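Local coordinates for ATP phosphoribosyltransferase (Methanobacterium thermoautotrophicum, PDB 2VD3), which probably catalyses the first step of histidine biosynthesis, the magnesium-dependent joining of ATP to 5-phosphoribosyl diphosphate, and is inhibited by histidine, at residues R232-G237 with N269-V274; A26-K31 with E201-G206; V140-S145 with I152-L157; D160-S163 with T167-M170; D74-R79 with K185-R190. One frame throughout, in Å; residues are numbered along the deposited sequence.

Interaction 1 (R232-G237 with N269-V274); sequences RALMPG and NRLKAV
L234 reaches from the last turn of helix 228-234 across to R270 and L271 of helix 264-272, and its side chain can be followed atom by atom. CB lies 4.1 Å from L271 CD2. With CG set anti to the carbonyl carbon (chi1 -65°), the two methyls are carried over to the facing helix and part there. CD1 presses on the backbone, 3.5 Å from R270 O, and also meets L271 CD2 at 3.8 Å. CD2 runs instead along the start of the R270 side chain, 3.9 Å from R270 CB, and the two side chains cross at about a right angle; beyond CD the arginine bends away. L271 CD2 serves a second neighbour, since M235 CG approaches it to 4.0 Å. Van der Waals contact carries this joint, the methyl on the R270 carbonyl included. With an alanine at L234, the R270 carbonyl would probably lose its methyl cover, L271 CD2 would keep M235 CG alone across the contact, and a gap would open between the two helices. Both helices belong to the C-terminal domain, whose four-stranded antiparallel sheet has the ferredoxin-like order. The chain runs on to G237, which touches the bound histidine, while M235 and L271 turn onto that sheet, both against L221 of strand 216-224, and M235 continues onto V255 and A257 of strand 252-260.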
# COMPACT_ATOMS: atom_id res chain seq x y z
N ARG A 232 -31.06 -18.30 41.77
CA ARG A 232 -30.12 -19.38 42.10
C ARG A 232 -30.15 -20.46 41.03
O ARG A 232 -29.12 -20.82 40.48
CB ARG A 232 -30.47 -20.06 43.43
CG ARG A 232 -30.30 -19.22 44.67
CD ARG A 232 -30.79 -19.99 45.90
N ALA A 233 -31.35 -20.96 40.76
CA ALA A 233 -31.56 -22.03 39.78
C ALA A 233 -31.21 -21.62 38.35
O ALA A 233 -30.91 -22.47 37.52
CB ALA A 233 -33.00 -22.56 39.86
N LEU A 234 -31.26 -20.31 38.07
CA LEU A 234 -30.97 -19.80 36.73
C LEU A 234 -29.48 -19.53 36.51
O LEU A 234 -28.96 -19.66 35.40
CB LEU A 234 -31.78 -18.53 36.43
CG LEU A 234 -33.31 -18.61 36.34
CD1 LEU A 234 -33.88 -17.21 36.21
CD2 LEU A 234 -33.79 -19.50 35.19
N MET A 235 -28.79 -19.15 37.59
CA MET A 235 -27.38 -18.81 37.52
C MET A 235 -26.55 -19.69 38.46
O MET A 235 -26.12 -19.22 39.51
CB MET A 235 -27.16 -17.34 37.90
CG MET A 235 -27.86 -16.33 37.03
SD MET A 235 -26.77 -14.95 36.66
CE MET A 235 -26.78 -14.02 38.17
N PRO A 236 -26.31 -20.97 38.08
CA PRO A 236 -25.50 -21.78 39.00
C PRO A 236 -24.06 -21.27 39.09
O PRO A 236 -23.44 -21.38 40.14
CB PRO A 236 -25.55 -23.18 38.37
CG PRO A 236 -26.62 -23.13 37.32
CD PRO A 236 -26.68 -21.71 36.87
N GLY A 237 -23.55 -20.71 38.00
CA GLY A 237 -22.18 -20.22 37.95
C GLY A 237 -21.18 -21.34 38.14
O GLY A 237 -21.46 -22.50 37.82
N ASN A 269 -33.84 -13.37 29.24
CA ASN A 269 -35.30 -13.48 29.22
C ASN A 269 -35.85 -14.18 30.47
O ASN A 269 -36.86 -13.76 31.03
CB ASN A 269 -35.79 -14.20 27.96
CG ASN A 269 -35.07 -13.73 26.70
OD1 ASN A 269 -34.44 -12.68 26.68
ND2 ASN A 269 -35.17 -14.52 25.63
N ARG A 270 -35.17 -15.24 30.89
CA ARG A 270 -35.49 -15.96 32.12
C ARG A 270 -35.26 -15.12 33.38
O ARG A 270 -36.03 -15.20 34.35
CB ARG A 270 -34.72 -17.28 32.18
CG ARG A 270 -35.54 -18.49 31.71
CD ARG A 270 -34.66 -19.64 31.23
NE ARG A 270 -34.73 -19.83 29.77
CZ ARG A 270 -35.31 -20.87 29.16
NH1 ARG A 270 -35.88 -21.84 29.87
NH2 ARG A 270 -35.33 -20.94 27.84
N LEU A 271 -34.22 -14.30 33.38
CA LEU A 271 -33.94 -13.39 34.49
C LEU A 271 -34.95 -12.24 34.59
O LEU A 271 -35.46 -11.97 35.68
CB LEU A 271 -32.51 -12.83 34.43
CG LEU A 271 -31.32 -13.79 34.58
CD1 LEU A 271 -30.00 -13.08 34.25
CD2 LEU A 271 -31.28 -14.44 35.97
N LYS A 272 -35.23 -11.59 33.46
CA LYS A 272 -36.19 -10.48 33.40
C LYS A 272 -37.60 -10.88 33.86
O LYS A 272 -38.26 -10.13 34.59
CB LYS A 272 -36.26 -9.89 31.99
CG LYS A 272 -35.00 -9.14 31.53
CD LYS A 272 -34.77 -7.84 32.29
CE LYS A 272 -35.78 -6.77 31.91
NZ LYS A 272 -35.72 -5.63 32.87
N ALA A 273 -38.04 -12.06 33.44
CA ALA A 273 -39.34 -12.62 33.81
C ALA A 273 -39.46 -12.92 35.31
O ALA A 273 -40.56 -13.10 35.83
CB ALA A 273 -39.63 -13.86 32.99
N VAL A 274 -38.32 -12.96 36.01
CA VAL A 274 -38.29 -13.24 37.45
C VAL A 274 -38.12 -11.97 38.30
O VAL A 274 -38.26 -12.00 39.52
CB VAL A 274 -37.24 -14.36 37.78
CG1 VAL A 274 -36.53 -14.14 39.12
CG2 VAL A 274 -37.91 -15.73 37.73

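Interaction 2 (A26-K31 with E201-G206); sequences AGVGLK and EELRTG
A Schellman motif at G27 closes helix 16-25 and sets A26 and V28 against G206 and L203 of helix 197-212. G27 has a positive phi of 87°, which turns the chain from the helix into the loop leading to strand 30-31. A26 CB rests on the helix backbone, 3.6 Å from G206 C. The glycine at 206 makes this close approach possible, because a CB there would clash with the A26 carbonyl oxygen. Beside it, V28 CG2 packs on L203 CD1 at 3.5 Å, the two side chains crossing at about a right angle. V28 is buried further by T42 and I47 of the sheet, and L203 by L23 of helix 16-25. Away from A26 and V28, R204 NH2 makes a salt bridge with E201 OE1, 2.8 Å, in the guanidinium plane and on the syn lone pair of the carboxylate, while R204 NE forms another with E87. E202 and T205 pack on F265 of a neighbouring subunit. One turn of the same helix is doubly secured at E201 O, which T205 N and T205 OG1 grip from opposite faces of its plane, OG1 at 2.6 Å.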
# COMPACT_ATOMS: atom_id res chain seq x y z
N ALA A 26 -2.79 -12.38 28.23
CA ALA A 26 -2.08 -13.32 29.10
C ALA A 26 -1.10 -12.60 30.05
O ALA A 26 -0.42 -13.24 30.85
CB ALA A 26 -1.33 -14.36 28.26
N GLY A 27 -1.04 -11.27 29.93
CA GLY A 27 -0.11 -10.45 30.72
C GLY A 27 1.26 -10.29 30.08
O GLY A 27 2.19 -9.79 30.72
N VAL A 28 1.37 -10.70 28.81
CA VAL A 28 2.64 -10.71 28.09
C VAL A 28 2.52 -9.91 26.80
O VAL A 28 2.98 -10.33 25.74
CB VAL A 28 3.13 -12.18 27.83
CG1 VAL A 28 4.45 -12.20 27.07
CG2 VAL A 28 3.30 -12.94 29.14
N GLY A 29 1.89 -8.74 26.89
CA GLY A 29 1.75 -7.86 25.73
C GLY A 29 3.09 -7.32 25.26
O GLY A 29 4.04 -7.24 26.04
N LEU A 30 3.16 -6.96 23.99
CA LEU A 30 4.37 -6.38 23.40
C LEU A 30 4.72 -5.06 24.09
O LEU A 30 3.84 -4.22 24.31
CB LEU A 30 4.17 -6.15 21.90
CG LEU A 30 3.87 -7.34 21.00
CD1 LEU A 30 3.47 -6.84 19.61
CD2 LEU A 30 5.05 -8.28 20.90
N LYS A 31 5.99 -4.90 24.43
CA LYS A 31 6.44 -3.74 25.19
C LYS A 31 7.45 -2.90 24.43
O LYS A 31 8.57 -3.36 24.16
CB LYS A 31 7.06 -4.17 26.52
CG LYS A 31 7.33 -3.04 27.51
CD LYS A 31 8.44 -3.42 28.47
CE LYS A 31 8.36 -2.61 29.75
NZ LYS A 31 9.63 -2.71 30.52
N GLU A 201 5.98 -22.75 31.61
CA GLU A 201 4.69 -23.05 32.25
C GLU A 201 4.00 -21.78 32.75
O GLU A 201 2.77 -21.73 32.83
CB GLU A 201 4.84 -24.06 33.38
CG GLU A 201 5.18 -25.49 32.93
CD GLU A 201 4.09 -26.15 32.08
OE1 GLU A 201 4.44 -26.86 31.12
OE2 GLU A 201 2.89 -25.95 32.37
N GLU A 202 4.79 -20.76 33.08
CA GLU A 202 4.23 -19.47 33.49
C GLU A 202 3.46 -18.82 32.33
O GLU A 202 2.31 -18.40 32.49
CB GLU A 202 5.32 -18.55 34.04
CG GLU A 202 4.77 -17.22 34.55
CD GLU A 202 5.85 -16.29 35.07
OE1 GLU A 202 6.94 -16.78 35.46
OE2 GLU A 202 5.60 -15.07 35.10
N LEU A 203 4.09 -18.75 31.16
CA LEU A 203 3.44 -18.25 29.96
C LEU A 203 2.28 -19.16 29.55
O LEU A 203 1.21 -18.68 29.15
CB LEU A 203 4.46 -18.08 28.81
CG LEU A 203 3.95 -17.52 27.48
CD1 LEU A 203 3.26 -16.15 27.63
CD2 LEU A 203 5.08 -17.42 26.48
N ARG A 204 2.49 -20.47 29.68
CA ARG A 204 1.46 -21.46 29.35
C ARG A 204 0.22 -21.30 30.22
O ARG A 204 -0.90 -21.37 29.71
CB ARG A 204 2.03 -22.87 29.48
CG ARG A 204 1.23 -23.95 28.80
CD ARG A 204 1.92 -25.28 29.05
NE ARG A 204 1.21 -26.42 28.47
CZ ARG A 204 1.62 -27.68 28.57
NH1 ARG A 204 0.92 -28.66 28.01
NH2 ARG A 204 2.73 -27.98 29.24
N THR A 205 0.40 -21.08 31.52
CA THR A 205 -0.73 -20.82 32.42
C THR A 205 -1.47 -19.55 32.00
O THR A 205 -2.69 -19.52 31.98
CB THR A 205 -0.31 -20.74 33.91
OG1 THR A 205 0.54 -21.84 34.24
CG2 THR A 205 -1.53 -20.76 34.83
N GLY A 206 -0.71 -18.50 31.65
CA GLY A 206 -1.29 -17.21 31.26
C GLY A 206 -2.15 -17.35 30.03
O GLY A 206 -3.31 -16.94 30.02

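Interaction 3 (V140-S145 with I152-L157); sequences VELTGS and IGVADL
V140 and L142 meet V154 in the connection from strand 138-141 to strand 157-162, which crosses over strand 117-120 in the periplasmic-binding-protein-like catalytic domain. Both strands run parallel to 117-120, one along each of its edges, and no helix interrupts the loop between them. The packed part is small and wholly apolar. V140, its CG1 anti to the backbone N (chi1 178°), brings that methyl to 4.2 Å from V154 CG1. L142 CD2 approaches the same V154 methyl at 4.5 Å, so a single branch of V154 settles over the two neighbours. These distances describe ordinary rather than tight packing between the two segments. Burial is deepened by the surroundings: L142 also touches A119 and A149, and F60 of a neighbouring subunit packs on V154.

The outward side is different in kind. E141 alternates with V140 and L142, pointing its side chain away from the loop, and its OE1 is hydrogen-bonded to a diol probably taken from the crystallisation liquor. G153, with a positive phi of 79°, is exposed where the chain turns just before V154. D156 is exposed as well, yet it ties the returning chain to the sheet through a bond from V117 N to its OD2. The contact thus has an apolar inner side and a more polar outer one, part of which faces a neighbouring subunit, whose R79 donates to E141 O. Within the inner side, V140 CG1 and L142 CD2 are themselves neighbours, 3.9 Å apart, both facing V154 CG1.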
# COMPACT_ATOMS: atom_id res chain seq x y z
N VAL A 140 0.83 -31.54 -7.93
CA VAL A 140 1.50 -30.35 -8.46
C VAL A 140 1.43 -29.22 -7.44
O VAL A 140 0.34 -28.80 -7.02
CB VAL A 140 0.90 -29.91 -9.84
CG1 VAL A 140 1.59 -28.64 -10.35
CG2 VAL A 140 1.05 -31.02 -10.87
N GLU A 141 2.60 -28.74 -7.03
CA GLU A 141 2.68 -27.66 -6.07
C GLU A 141 2.53 -26.32 -6.78
O GLU A 141 3.20 -26.04 -7.77
CB GLU A 141 4.00 -27.73 -5.31
CG GLU A 141 4.39 -26.45 -4.63
CD GLU A 141 5.10 -26.67 -3.32
OE1 GLU A 141 4.79 -25.93 -2.37
OE2 GLU A 141 5.95 -27.57 -3.24
N LEU A 142 1.62 -25.49 -6.27
CA LEU A 142 1.44 -24.16 -6.81
C LEU A 142 1.73 -23.14 -5.73
O LEU A 142 1.72 -23.46 -4.54
CB LEU A 142 0.02 -23.96 -7.38
CG LEU A 142 -0.46 -24.84 -8.54
CD1 LEU A 142 -1.80 -24.33 -9.06
CD2 LEU A 142 0.55 -24.92 -9.67
N THR A 143 2.01 -21.92 -6.15
CA THR A 143 2.31 -20.82 -5.25
C THR A 143 1.08 -20.41 -4.45
O THR A 143 1.19 -19.96 -3.31
CB THR A 143 2.86 -19.62 -6.05
OG1 THR A 143 4.29 -19.69 -6.13
CG2 THR A 143 2.45 -18.32 -5.42
N GLY A 144 -0.09 -20.55 -5.08
CA GLY A 144 -1.37 -20.14 -4.51
C GLY A 144 -2.47 -20.31 -5.54
O GLY A 144 -2.24 -20.91 -6.59
N SER A 145 -3.66 -19.81 -5.24
CA SER A 145 -4.78 -19.80 -6.19
C SER A 145 -5.03 -21.16 -6.85
O SER A 145 -5.31 -21.23 -8.06
CB SER A 145 -4.56 -18.70 -7.26
OG SER A 145 -4.41 -17.41 -6.66
N ILE A 152 -7.57 -23.55 -15.86
CA ILE A 152 -6.47 -23.42 -16.84
C ILE A 152 -5.86 -24.75 -17.29
O ILE A 152 -4.89 -24.77 -18.05
CB ILE A 152 -5.38 -22.42 -16.35
CG1 ILE A 152 -4.60 -22.99 -15.15
CG2 ILE A 152 -6.00 -21.06 -16.02
CD1 ILE A 152 -3.39 -22.15 -14.70
N GLY A 153 -6.41 -25.87 -16.82
CA GLY A 153 -5.99 -27.20 -17.26
C GLY A 153 -4.71 -27.77 -16.65
O GLY A 153 -4.12 -28.69 -17.21
N VAL A 154 -4.29 -27.23 -15.51
CA VAL A 154 -3.11 -27.72 -14.79
C VAL A 154 -3.43 -28.94 -13.96
O VAL A 154 -2.61 -29.84 -13.83
CB VAL A 154 -2.49 -26.63 -13.87
CG1 VAL A 154 -1.50 -27.24 -12.88
CG2 VAL A 154 -1.81 -25.55 -14.69
N ALA A 155 -4.64 -28.96 -13.40
CA ALA A 155 -5.05 -30.02 -12.48
C ALA A 155 -6.50 -30.46 -12.68
O ALA A 155 -7.34 -29.68 -13.15
CB ALA A 155 -4.85 -29.56 -11.04
N ASP A 156 -6.78 -31.71 -12.33
CA ASP A 156 -8.14 -32.23 -12.24
C ASP A 156 -8.74 -31.87 -10.88
O ASP A 156 -9.90 -31.48 -10.79
CB ASP A 156 -8.15 -33.75 -12.43
CG ASP A 156 -7.44 -34.19 -13.69
OD1 ASP A 156 -7.88 -33.79 -14.80
OD2 ASP A 156 -6.44 -34.93 -13.58
N LEU A 157 -7.93 -32.01 -9.83
CA LEU A 157 -8.36 -31.74 -8.46
C LEU A 157 -7.46 -30.73 -7.75
O LEU A 157 -6.32 -30.48 -8.16
CB LEU A 157 -8.40 -33.03 -7.63
CG LEU A 157 -9.18 -34.22 -8.16
CD1 LEU A 157 -8.67 -35.49 -7.52
CD2 LEU A 157 -10.65 -34.04 -7.90

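Interaction 4 (D160-S163 with T167-M170); sequences DLSS and TLRM. With MG (magnesium ion), chain J.
The flat carboxylate of D160 has a magnesium ion close to its plane at the OD2 edge and T167 CG2 close to it beyond OD1, whereas L168 CD1 stands off the plane to one side. D160 OD2 binds the magnesium at 2.2 Å, while OD1 stays 3.8 Å from the metal, so the group is attached through one oxygen. OD2 also takes a weak hydrogen bond from L161 N. On the other oxygen, L168 CD1 comes to 3.4 Å from D160 OD1. This placement follows from the D160 side chain standing with CG anti to the backbone N (chi1 -157°); it and L168 slide past each other in opposite directions. The CD1 methyl is shared, for S162 OG approaches it to 3.9 Å, helped by a chi1 of 61° that tucks the hydroxyl between the backbone N and the carbonyl carbon. The contact packs the short helix 166-170 against strand 157-162, and the turn between them probably receives a phosphate of 5-phosphoribosyl diphosphate, as in related ATP phosphoribosyltransferases. T167 also packs on R36 of a neighbouring subunit. Strand 157-162 pairs with strand 94-101 through D160 with V97 and S162 with S95, and L168 fits helix 166-170 onto this sheet, touching V97 and A99 of 94-101 and V175 of strand 173-188.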
# COMPACT_ATOMS: atom_id res chain seq x y z
N ASP A 160 -7.60 -27.19 -0.75
CA ASP A 160 -7.86 -25.81 -0.36
C ASP A 160 -8.13 -25.69 1.12
O ASP A 160 -8.61 -26.62 1.77
CB ASP A 160 -9.04 -25.24 -1.16
CG ASP A 160 -9.01 -23.73 -1.21
OD1 ASP A 160 -10.01 -23.13 -1.63
OD2 ASP A 160 -7.97 -23.14 -0.83
N LEU A 161 -7.82 -24.51 1.65
CA LEU A 161 -7.95 -24.23 3.07
C LEU A 161 -9.12 -23.27 3.30
O LEU A 161 -9.08 -22.14 2.83
CB LEU A 161 -6.63 -23.62 3.56
CG LEU A 161 -6.18 -23.74 5.01
CD1 LEU A 161 -5.96 -25.19 5.40
CD2 LEU A 161 -4.91 -22.91 5.22
N SER A 162 -10.16 -23.71 4.01
CA SER A 162 -11.36 -22.87 4.21
C SER A 162 -12.12 -23.15 5.50
O SER A 162 -12.11 -24.28 6.00
CB SER A 162 -12.33 -23.07 3.04
OG SER A 162 -12.74 -24.43 2.98
N SER A 163 -12.78 -22.11 6.03
CA SER A 163 -13.75 -22.27 7.12
C SER A 163 -15.14 -22.50 6.55
O SER A 163 -15.95 -23.22 7.14
CB SER A 163 -13.82 -21.03 8.02
OG SER A 163 -12.59 -20.33 8.07
N THR A 167 -15.88 -19.94 -0.93
CA THR A 167 -14.85 -19.75 -1.97
C THR A 167 -14.73 -20.96 -2.91
O THR A 167 -14.23 -20.86 -4.04
CB THR A 167 -13.49 -19.37 -1.33
OG1 THR A 167 -13.52 -17.99 -0.95
CG2 THR A 167 -12.31 -19.59 -2.28
N LEU A 168 -15.20 -22.12 -2.44
CA LEU A 168 -15.20 -23.31 -3.27
C LEU A 168 -16.42 -23.34 -4.20
O LEU A 168 -16.27 -23.63 -5.39
CB LEU A 168 -15.11 -24.58 -2.42
CG LEU A 168 -13.71 -24.95 -1.92
CD1 LEU A 168 -13.22 -24.01 -0.82
CD2 LEU A 168 -13.73 -26.38 -1.43
N ARG A 169 -17.60 -23.03 -3.66
CA ARG A 169 -18.83 -23.00 -4.47
C ARG A 169 -18.75 -21.90 -5.54
O ARG A 169 -19.29 -22.06 -6.63
CB ARG A 169 -20.10 -22.80 -3.61
CG ARG A 169 -20.16 -23.52 -2.26
CD ARG A 169 -20.15 -25.04 -2.34
NE ARG A 169 -19.75 -25.62 -1.05
CZ ARG A 169 -19.30 -26.86 -0.86
NH1 ARG A 169 -19.17 -27.71 -1.88
NH2 ARG A 169 -18.97 -27.26 0.37
N MET A 170 -18.06 -20.81 -5.21
CA MET A 170 -17.89 -19.66 -6.09
C MET A 170 -17.08 -20.02 -7.34
O MET A 170 -17.37 -19.54 -8.43
CB MET A 170 -17.20 -18.53 -5.33
CG MET A 170 -17.56 -17.12 -5.78
SD MET A 170 -17.34 -15.90 -4.45
CE MET A 170 -15.66 -16.24 -3.91
MG MG J . -7.02 -21.30 -0.08

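Interaction 5 (D74-R79 with K185-R190); sequences DLIVER and KLIANR
I76 of helix 73-79 meets I187 and K185 of strand 173-188, and these three side chains make the whole contact. I76 buries most. Its extended chain (chi2 173°) carries CD1 away from the helix to the strand, where it stands 3.5 Å from I187 CG2, the two isoleucines reaching toward each other tip to tip. I187 offers that methyl because CG2 lies anti to the carbonyl carbon, while CG1 occupies the place between the backbone N and the carbonyl carbon (chi1 56°). The same CD1 atom touches K185 CB at 4.1 Å, with the lysine side chain crossing it at about a right angle. K185 contributes its aliphatic base alone: the chain bends at chi2 (-74°) and leads NZ off to a salt bridge with D88.

K185 and I187 share a face of the strand, with L186 turned to the other one. Here strand 173-188 runs between 68-72 and 84-88, bonded to T71 and G69 on one side and to residues of 84-88 on the other, and helix 73-79 follows directly from strand 68-72. I76 therefore lays the helix back over the sheet that it has just left, with P58, T71 and V83 also against it, while V61 and I85 close around I187. Only methyl and methylene groups meet, so the contact rests on close fit and the exclusion of water, while the K185 ammonium finds its partner, D88, outside it.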
# COMPACT_ATOMS: atom_id res chain seq x y z
N ASP A 74 -1.44 -27.00 10.26
CA ASP A 74 -1.13 -27.38 8.89
C ASP A 74 0.34 -27.16 8.54
O ASP A 74 0.98 -28.01 7.92
CB ASP A 74 -2.04 -26.65 7.89
CG ASP A 74 -2.10 -25.13 8.13
OD1 ASP A 74 -2.94 -24.49 7.48
OD2 ASP A 74 -1.34 -24.57 8.94
N LEU A 75 0.87 -26.02 8.96
CA LEU A 75 2.26 -25.66 8.67
C LEU A 75 3.22 -26.56 9.44
O LEU A 75 4.17 -27.07 8.87
CB LEU A 75 2.51 -24.15 8.93
CG LEU A 75 1.59 -23.18 8.15
CD1 LEU A 75 1.76 -21.73 8.57
CD2 LEU A 75 1.76 -23.31 6.63
N ILE A 76 2.91 -26.80 10.72
CA ILE A 76 3.67 -27.73 11.55
C ILE A 76 3.70 -29.12 10.91
O ILE A 76 4.75 -29.74 10.81
CB ILE A 76 3.09 -27.84 13.00
CG1 ILE A 76 3.03 -26.45 13.67
CG2 ILE A 76 3.90 -28.81 13.83
CD1 ILE A 76 2.31 -26.43 15.00
N VAL A 77 2.55 -29.60 10.45
CA VAL A 77 2.49 -30.92 9.84
C VAL A 77 3.21 -30.95 8.49
O VAL A 77 3.96 -31.90 8.23
CB VAL A 77 1.05 -31.45 9.72
CG1 VAL A 77 0.99 -32.63 8.75
CG2 VAL A 77 0.55 -31.88 11.09
N GLU A 78 3.00 -29.92 7.66
CA GLU A 78 3.61 -29.87 6.33
C GLU A 78 5.14 -29.94 6.38
O GLU A 78 5.76 -30.70 5.64
CB GLU A 78 3.17 -28.61 5.57
CG GLU A 78 3.72 -28.49 4.15
CD GLU A 78 3.14 -29.51 3.17
OE1 GLU A 78 2.07 -30.11 3.47
OE2 GLU A 78 3.74 -29.71 2.09
N ARG A 79 5.73 -29.16 7.28
CA ARG A 79 7.17 -29.19 7.50
C ARG A 79 7.64 -30.47 8.16
O ARG A 79 8.82 -30.82 8.06
CB ARG A 79 7.58 -28.03 8.39
CG ARG A 79 7.50 -26.70 7.72
CD ARG A 79 8.75 -26.44 6.92
NE ARG A 79 8.96 -25.01 6.84
CZ ARG A 79 10.12 -24.41 6.61
NH1 ARG A 79 10.16 -23.09 6.55
NH2 ARG A 79 11.22 -25.13 6.44
N LYS A 185 -1.69 -23.47 17.13
CA LYS A 185 -1.11 -24.17 18.27
C LYS A 185 -0.04 -23.32 18.93
O LYS A 185 0.56 -22.48 18.28
CB LYS A 185 -0.52 -25.50 17.81
CG LYS A 185 -1.48 -26.36 17.03
CD LYS A 185 -2.53 -26.98 17.93
CE LYS A 185 -3.49 -27.86 17.15
NZ LYS A 185 -4.40 -28.64 18.05
N LEU A 186 0.17 -23.53 20.23
CA LEU A 186 1.38 -23.08 20.91
C LEU A 186 2.34 -24.25 20.94
O LEU A 186 1.98 -25.34 21.41
CB LEU A 186 1.09 -22.61 22.34
CG LEU A 186 2.32 -22.24 23.20
CD1 LEU A 186 2.90 -20.89 22.80
CD2 LEU A 186 2.01 -22.27 24.70
N ILE A 187 3.55 -24.05 20.42
CA ILE A 187 4.54 -25.13 20.36
C ILE A 187 5.81 -24.80 21.12
O ILE A 187 6.03 -23.65 21.50
CB ILE A 187 4.91 -25.55 18.90
CG1 ILE A 187 5.41 -24.35 18.09
CG2 ILE A 187 3.73 -26.25 18.23
CD1 ILE A 187 6.02 -24.73 16.75
N ALA A 188 6.65 -25.81 21.32
CA ALA A 188 7.85 -25.64 22.10
C ALA A 188 9.00 -26.52 21.63
O ALA A 188 8.79 -27.66 21.19
CB ALA A 188 7.56 -25.91 23.58
N ASN A 189 10.20 -25.96 21.73
CA ASN A 189 11.42 -26.72 21.57
C ASN A 189 11.55 -27.65 22.78
O ASN A 189 11.21 -27.27 23.90
CB ASN A 189 12.61 -25.76 21.48
CG ASN A 189 13.91 -26.48 21.28
OD1 ASN A 189 14.58 -26.84 22.24
ND2 ASN A 189 14.28 -26.71 20.03
N ARG A 190 12.01 -28.87 22.54
CA ARG A 190 12.13 -29.84 23.61
C ARG A 190 13.27 -29.48 24.57
O ARG A 190 13.11 -29.52 25.79
CB ARG A 190 12.34 -31.23 23.05
CG ARG A 190 12.22 -32.30 24.08
CD ARG A 190 12.38 -33.64 23.43
NE ARG A 190 12.41 -34.73 24.40
CZ ARG A 190 11.33 -35.38 24.82
NH1 ARG A 190 11.45 -36.36 25.70
NH2 ARG A 190 10.12 -35.04 24.37

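Overall arrangement
Interactions 2 to 5 all reach the mixed sheet of the catalytic part of the chain, whereas interaction 1 stands apart in the C-terminal domain, its centre about 55 Å from that of interaction 3. Interaction 1 lies by the inhibitor: the side chain of M235 is about 8 Å from a bound histidine and G237 lines its pocket. At the other end, interactions 3 and 4 adjoin in sequence with centres about 15 Å apart, and interaction 4 holds a magnesium ion through D160. Interaction 5 touches interaction 4 where L161 CD2 lies 3.4 Å from D74 OD1. Interaction 2, about 19 Å from interaction 5 centre to centre, closes the longest loop and encloses interactions 3, 4 and 5 along the chain.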